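Fibronectin type III domain-containing protein (Simiduia agarivorans, PDB 6P2K) probably hydrolyses the beta-1,4-glucan backbone of xyloglucan or related glucans, as a glycoside hydrolase of family 74 built on two seven-bladed beta-propellers. Local coordinates at residues P11-Q16 against Q355-A360; Q16-V21 against N332-H337. All coordinates share one frame; numbering follows the deposited sequence.

Both contacts lie where the chain enters the N-terminal beta-propeller, within the hydrolase part of a longer multidomain protein, and they share Gln16, a zinc ligand. Interaction 2 is the more buried: strand 17-22, from the first of this propeller's seven blades, meets the start of strand 336-338 in the last, through a phenylalanine, an arginine and a histidine. Interaction 1 is smaller and partly buried. There the glycine-rich loop 11-16 crosses the lead-in to strand 358-363; the one direct hydrogen bond is between backbone groups, with the Gln355 side chain laid along the glycines. Val17 CG2 packs on the 355-356 backbone and Val20 CG2 on Met357, so loop 11-16 and strand 17-22 lie against the same last blade.

Interaction 1. Residues P11-Q16 against Q355-A360; sequences PGAGGQ and QTMYYA. With ZN (zinc ion), chain Q.
The carboxamide of Gln355 turns one face to the Gly14-Gly15 peptide: Gly14 O sits over it, 3.4 Å from Gln355 CD, with the two planes inclined rather than parallel. Further along, Thr356 OG1, hydrogen-bonded to Thr353, lies in plane at the edge of the Tyr358 ring. Gln355 NE2 is hydrogen-bonded to Asp326 and Asn420. Asn420 also donates to Gly14 O, which probably helps offset the approach of two acceptors that do not bond each other, Gly14 O and Gln355 OE1, 3.2 Å apart. The glutamine gets there because CG stands anti to the carbonyl carbon (chi1 -46°) and the rest runs out extended along the two glycines. Its carbonyl takes a fairly straight bond from Gly14 N (3.2 Å to Gln355 O, 161° at the hydrogen), which arrives in the carbonyl plane, while Gln355 CA makes a CH...O contact of 3.1 Å with Gly15 O. Ala13 CB is tucked beside the same Gln355 O and reaches Met357 SD at 4.0 Å, the bent methionine chain bringing its sulfur round. After Gly15, the CB of Gln16 points away, and its OE1 binds zinc together with Asp124 and three waters. The loop 11-16 links strand 7-8 to strand 17-22; residues 355-357 lead into strand 358-363, flanked by strands 348-351 and 368-373.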
loop_
_atom_site.group_PDB
_atom_site.type_symbol
_atom_site.label_atom_id
_atom_site.label_comp_id
_atom_site.label_asym_id
_atom_site.label_seq_id
_atom_site.Cartn_x
_atom_site.Cartn_y
_atom_site.Cartn_z
ATOM N N PRO B 11 19.278 23.274 -18.528
ATOM C CA PRO B 11 18.640 23.943 -17.387
ATOM C C PRO B 11 19.180 25.332 -17.096
ATOM O O PRO B 11 18.608 26.028 -16.246
ATOM C CB PRO B 11 18.939 22.991 -16.223
ATOM C CG PRO B 11 20.261 22.398 -16.583
ATOM C CD PRO B 11 20.285 22.286 -18.096
ATOM N N GLY B 12 20.253 25.757 -17.758
ATOM C CA GLY B 12 20.791 27.087 -17.540
ATOM C C GLY B 12 22.117 27.115 -16.806
ATOM O O GLY B 12 22.253 26.526 -15.729
ATOM N N ALA B 13 23.100 27.807 -17.389
ATOM C CA ALA B 13 24.443 27.977 -16.815
ATOM C C ALA B 13 25.006 26.589 -16.499
ATOM O O ALA B 13 24.923 25.690 -17.346
ATOM C CB ALA B 13 24.368 28.942 -15.643
ATOM N N GLY B 14 25.574 26.366 -15.318
ATOM C CA GLY B 14 26.122 25.073 -14.963
ATOM C C GLY B 14 27.628 24.963 -15.056
ATOM O O GLY B 14 28.169 23.888 -14.770
ATOM N N GLY B 15 28.317 26.033 -15.460
ATOM C CA GLY B 15 29.762 26.049 -15.465
ATOM C C GLY B 15 30.272 27.289 -14.757
ATOM O O GLY B 15 29.545 28.263 -14.562
ATOM N N GLN B 16 31.546 27.234 -14.372
ATOM C CA GLN B 16 32.154 28.313 -13.600
ATOM C C GLN B 16 32.008 29.647 -14.325
ATOM O O GLN B 16 32.360 29.774 -15.500
ATOM C CB GLN B 16 33.629 28.003 -13.339
ATOM C CG GLN B 16 34.366 29.061 -12.530
ATOM C CD GLN B 16 35.776 28.632 -12.147
ATOM O OE1 GLN B 16 36.740 28.873 -12.883
ATOM N NE2 GLN B 16 35.903 27.993 -10.988
ATOM N N GLN B 355 28.623 28.547 -10.337
ATOM C CA GLN B 355 28.266 28.217 -11.709
ATOM C C GLN B 355 27.051 28.992 -12.199
ATOM O O GLN B 355 26.464 28.626 -13.224
ATOM C CB GLN B 355 27.998 26.716 -11.849
ATOM C CG GLN B 355 29.023 25.808 -11.191
ATOM C CD GLN B 355 28.743 24.335 -11.464
ATOM O OE1 GLN B 355 29.615 23.605 -11.938
ATOM N NE2 GLN B 355 27.519 23.898 -11.174
ATOM N N THR B 356 26.659 30.051 -11.497
ATOM C CA THR B 356 25.350 30.659 -11.679
ATOM C C THR B 356 25.485 32.174 -11.797
ATOM O O THR B 356 26.585 32.732 -11.759
ATOM C CB THR B 356 24.423 30.284 -10.515
ATOM O OG1 THR B 356 25.029 30.683 -9.277
ATOM C CG2 THR B 356 24.196 28.778 -10.487
ATOM N N MET B 357 24.343 32.843 -11.950
ATOM C CA MET B 357 24.269 34.297 -11.952
ATOM C C MET B 357 23.128 34.718 -11.039
ATOM O O MET B 357 22.006 34.219 -11.175
ATOM C CB MET B 357 24.057 34.857 -13.366
ATOM C CG MET B 357 25.132 34.460 -14.369
ATOM S SD MET B 357 24.791 32.879 -15.168
ATOM C CE MET B 357 23.464 33.344 -16.279
ATOM N N TYR B 358 23.416 35.632 -10.116
ATOM C CA TYR B 358 22.449 36.062 -9.119
ATOM C C TYR B 358 22.484 37.574 -8.993
ATOM O O TYR B 358 23.557 38.183 -9.049
ATOM C CB TYR B 358 22.736 35.421 -7.754
ATOM C CG TYR B 358 22.100 34.063 -7.574
ATOM C CD1 TYR B 358 22.729 32.913 -8.032
ATOM C CD2 TYR B 358 20.870 33.930 -6.945
ATOM C CE1 TYR B 358 22.148 31.666 -7.869
ATOM C CE2 TYR B 358 20.284 32.691 -6.776
ATOM C CZ TYR B 358 20.929 31.566 -7.240
ATOM O OH TYR B 358 20.348 30.337 -7.078
ATOM N N TYR B 359 21.309 38.176 -8.816
ATOM C CA TYR B 359 21.193 39.611 -8.609
ATOM C C TYR B 359 20.419 39.882 -7.329
ATOM O O TYR B 359 19.397 39.242 -7.060
ATOM C CB TYR B 359 20.495 40.302 -9.787
ATOM C CG TYR B 359 20.277 41.780 -9.565
ATOM C CD1 TYR B 359 21.297 42.694 -9.790
ATOM C CD2 TYR B 359 19.053 42.262 -9.122
ATOM C CE1 TYR B 359 21.103 44.046 -9.586
ATOM C CE2 TYR B 359 18.850 43.612 -8.912
ATOM C CZ TYR B 359 19.877 44.497 -9.146
ATOM O OH TYR B 359 19.677 45.840 -8.941
ATOM N N ALA B 360 20.905 40.839 -6.548
ATOM C CA ALA B 360 20.266 41.245 -5.307
ATOM C C ALA B 360 19.783 42.680 -5.440
ATOM O O ALA B 360 20.554 43.562 -5.826
ATOM C CB ALA B 360 21.229 41.126 -4.124
HETATM ZN ZN ZN Q . 38.569 28.910 -13.829
HETATM O O HOH W 1 37.679 27.434 -15.034
HETATM O O HOH W 2 39.348 27.704 -12.295
HETATM O O HOH W 3 38.969 30.976 -13.934
#

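Interaction 2. Residues Q16-V21 against N332-H337; sequences QVQDVV and NARFAH. With ZN (zinc ion), chain Q.
Arg334 and Gln16 stack flat: guanidinium and amide planes are only 10° apart, with Gln16 CD 3.5 Å above the centre of the guanidinium. The arginine reaches up beside the strand, and its NE gives a bent bond to Val17 O (2.9 Å, 143° at the hydrogen), while NH2 forms a salt bridge with Asp123. Phe335 lies against the strand at the Gln18-Asp19 bulge. With CG held between the backbone N and carbonyl carbon (chi1 67°), its ring takes Asp19 CA over one face in a CH-pi contact, 3.8 Å from the centroid, and Val20 N over the same face. Val17 CG1 touches CE2 of that ring at 3.5 Å and Val20 CG2 touches CZ at 3.6 Å. His337 comes edge-on to Asp19, NE2 giving OD1 a weak bond of 2.8 Å; ND1 is hydrogen-bonded to Glu269. Water 4 bridges Gln18 O and Arg334 O. Cutting Arg334 back to an alanine is likely to take this donor from Val17 O and the salt-bridge mate from Asp123, and to remove the flat support of the Gln16 amide, which zinc would still hold by OE1. Placed between Asp19 and Glu269, the His337 ring would probably favour its protonated form, while Asp123 meets the arginine's charge beside the zinc site.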
loop_
_atom_site.group_PDB
_atom_site.type_symbol
_atom_site.label_atom_id
_atom_site.label_comp_id
_atom_site.label_asym_id
_atom_site.label_seq_id
_atom_site.Cartn_x
_atom_site.Cartn_y
_atom_site.Cartn_z
ATOM N N GLN B 16 31.546 27.234 -14.372
ATOM C CA GLN B 16 32.154 28.313 -13.600
ATOM C C GLN B 16 32.008 29.647 -14.325
ATOM O O GLN B 16 32.360 29.774 -15.500
ATOM C CB GLN B 16 33.629 28.003 -13.339
ATOM C CG GLN B 16 34.366 29.061 -12.530
ATOM C CD GLN B 16 35.776 28.632 -12.147
ATOM O OE1 GLN B 16 36.740 28.873 -12.883
ATOM N NE2 GLN B 16 35.903 27.993 -10.988
ATOM N N VAL B 17 31.470 30.637 -13.618
ATOM C CA VAL B 17 31.191 31.951 -14.182
ATOM C C VAL B 17 32.318 32.894 -13.789
ATOM O O VAL B 17 32.713 32.948 -12.616
ATOM C CB VAL B 17 29.830 32.485 -13.704
ATOM C CG1 VAL B 17 29.561 33.859 -14.294
ATOM C CG2 VAL B 17 28.721 31.517 -14.078
ATOM N N GLN B 18 32.840 33.636 -14.766
ATOM C CA GLN B 18 33.973 34.518 -14.511
ATOM C C GLN B 18 33.540 35.883 -13.994
ATOM O O GLN B 18 34.151 36.404 -13.055
ATOM C CB GLN B 18 34.810 34.682 -15.781
ATOM C CG GLN B 18 35.227 33.365 -16.406
ATOM C CD GLN B 18 36.100 32.537 -15.482
ATOM O OE1 GLN B 18 37.216 32.933 -15.143
ATOM N NE2 GLN B 18 35.592 31.381 -15.065
ATOM N N ASP B 19 32.493 36.468 -14.574
ATOM C CA ASP B 19 32.072 37.806 -14.183
ATOM C C ASP B 19 30.722 38.119 -14.807
ATOM O O ASP B 19 30.321 37.515 -15.806
ATOM C CB ASP B 19 33.102 38.859 -14.604
ATOM C CG ASP B 19 33.070 40.085 -13.722
ATOM O OD1 ASP B 19 32.319 40.080 -12.724
ATOM O OD2 ASP B 19 33.795 41.052 -14.025
ATOM N N VAL B 20 30.024 39.071 -14.190
ATOM C CA VAL B 20 28.846 39.709 -14.764
ATOM C C VAL B 20 29.046 41.208 -14.610
ATOM O O VAL B 20 29.230 41.698 -13.489
ATOM C CB VAL B 20 27.541 39.258 -14.083
ATOM C CG1 VAL B 20 26.374 40.099 -14.570
ATOM C CG2 VAL B 20 27.287 37.780 -14.345
ATOM N N VAL B 21 29.027 41.932 -15.726
ATOM C CA VAL B 21 29.398 43.342 -15.758
ATOM C C VAL B 21 28.205 44.163 -16.222
ATOM O O VAL B 21 27.628 43.886 -17.281
ATOM C CB VAL B 21 30.611 43.584 -16.675
ATOM C CG1 VAL B 21 31.070 45.032 -16.569
ATOM C CG2 VAL B 21 31.742 42.629 -16.324
ATOM N N ASN B 332 29.606 30.336 -3.256
ATOM C CA ASN B 332 30.994 30.745 -3.463
ATOM C C ASN B 332 30.948 31.964 -4.379
ATOM O O ASN B 332 30.847 31.833 -5.601
ATOM C CB ASN B 332 31.837 29.621 -4.056
ATOM C CG ASN B 332 33.106 30.137 -4.728
ATOM O OD1 ASN B 332 33.372 29.839 -5.893
ATOM N ND2 ASN B 332 33.881 30.932 -3.997
ATOM N N ALA B 333 31.001 33.152 -3.779
ATOM C CA ALA B 333 30.888 34.404 -4.526
ATOM C C ALA B 333 32.253 34.750 -5.114
ATOM O O ALA B 333 32.997 35.589 -4.600
ATOM C CB ALA B 333 30.359 35.516 -3.628
ATOM N N ARG B 334 32.581 34.087 -6.228
ATOM C CA ARG B 334 33.866 34.298 -6.886
ATOM C C ARG B 334 33.905 35.581 -7.704
ATOM O O ARG B 334 34.952 35.901 -8.276
ATOM C CB ARG B 334 34.228 33.097 -7.769
ATOM C CG ARG B 334 33.102 32.566 -8.637
ATOM C CD ARG B 334 33.622 31.541 -9.636
ATOM N NE ARG B 334 34.572 32.120 -10.587
ATOM C CZ ARG B 334 35.883 31.886 -10.580
ATOM N NH1 ARG B 334 36.418 31.086 -9.666
ATOM N NH2 ARG B 334 36.662 32.455 -11.488
ATOM N N PHE B 335 32.795 36.308 -7.781
ATOM C CA PHE B 335 32.800 37.706 -8.187
ATOM C C PHE B 335 31.604 38.373 -7.533
ATOM O O PHE B 335 30.611 37.718 -7.207
ATOM C CB PHE B 335 32.747 37.881 -9.711
ATOM C CG PHE B 335 31.449 37.437 -10.328
ATOM C CD1 PHE B 335 30.351 38.284 -10.365
ATOM C CD2 PHE B 335 31.331 36.178 -10.882
ATOM C CE1 PHE B 335 29.160 37.876 -10.923
ATOM C CE2 PHE B 335 30.143 35.770 -11.451
ATOM C CZ PHE B 335 29.056 36.618 -11.465
ATOM N N ALA B 336 31.698 39.688 -7.363
ATOM C CA ALA B 336 30.606 40.446 -6.768
ATOM C C ALA B 336 30.809 41.918 -7.082
ATOM O O ALA B 336 31.868 42.475 -6.778
ATOM C CB ALA B 336 30.540 40.221 -5.255
ATOM N N HIS B 337 29.798 42.545 -7.674
ATOM C CA HIS B 337 29.884 43.938 -8.083
ATOM C C HIS B 337 28.631 44.694 -7.674
ATOM O O HIS B 337 27.515 44.174 -7.780
ATOM C CB HIS B 337 30.075 44.063 -9.596
ATOM C CG HIS B 337 31.328 43.421 -10.097
ATOM N ND1 HIS B 337 32.580 43.943 -9.854
ATOM C CD2 HIS B 337 31.524 42.300 -10.830
ATOM C CE1 HIS B 337 33.494 43.171 -10.415
ATOM N NE2 HIS B 337 32.879 42.165 -11.012
HETATM ZN ZN ZN Q . 38.569 28.910 -13.829
HETATM O O HOH W 4 35.597 35.491 -11.138
HETATM O O HOH W 1 37.679 27.434 -15.034
HETATM O O HOH W 2 39.348 27.704 -12.295
HETATM O O HOH W 3 38.969 30.976 -13.934
#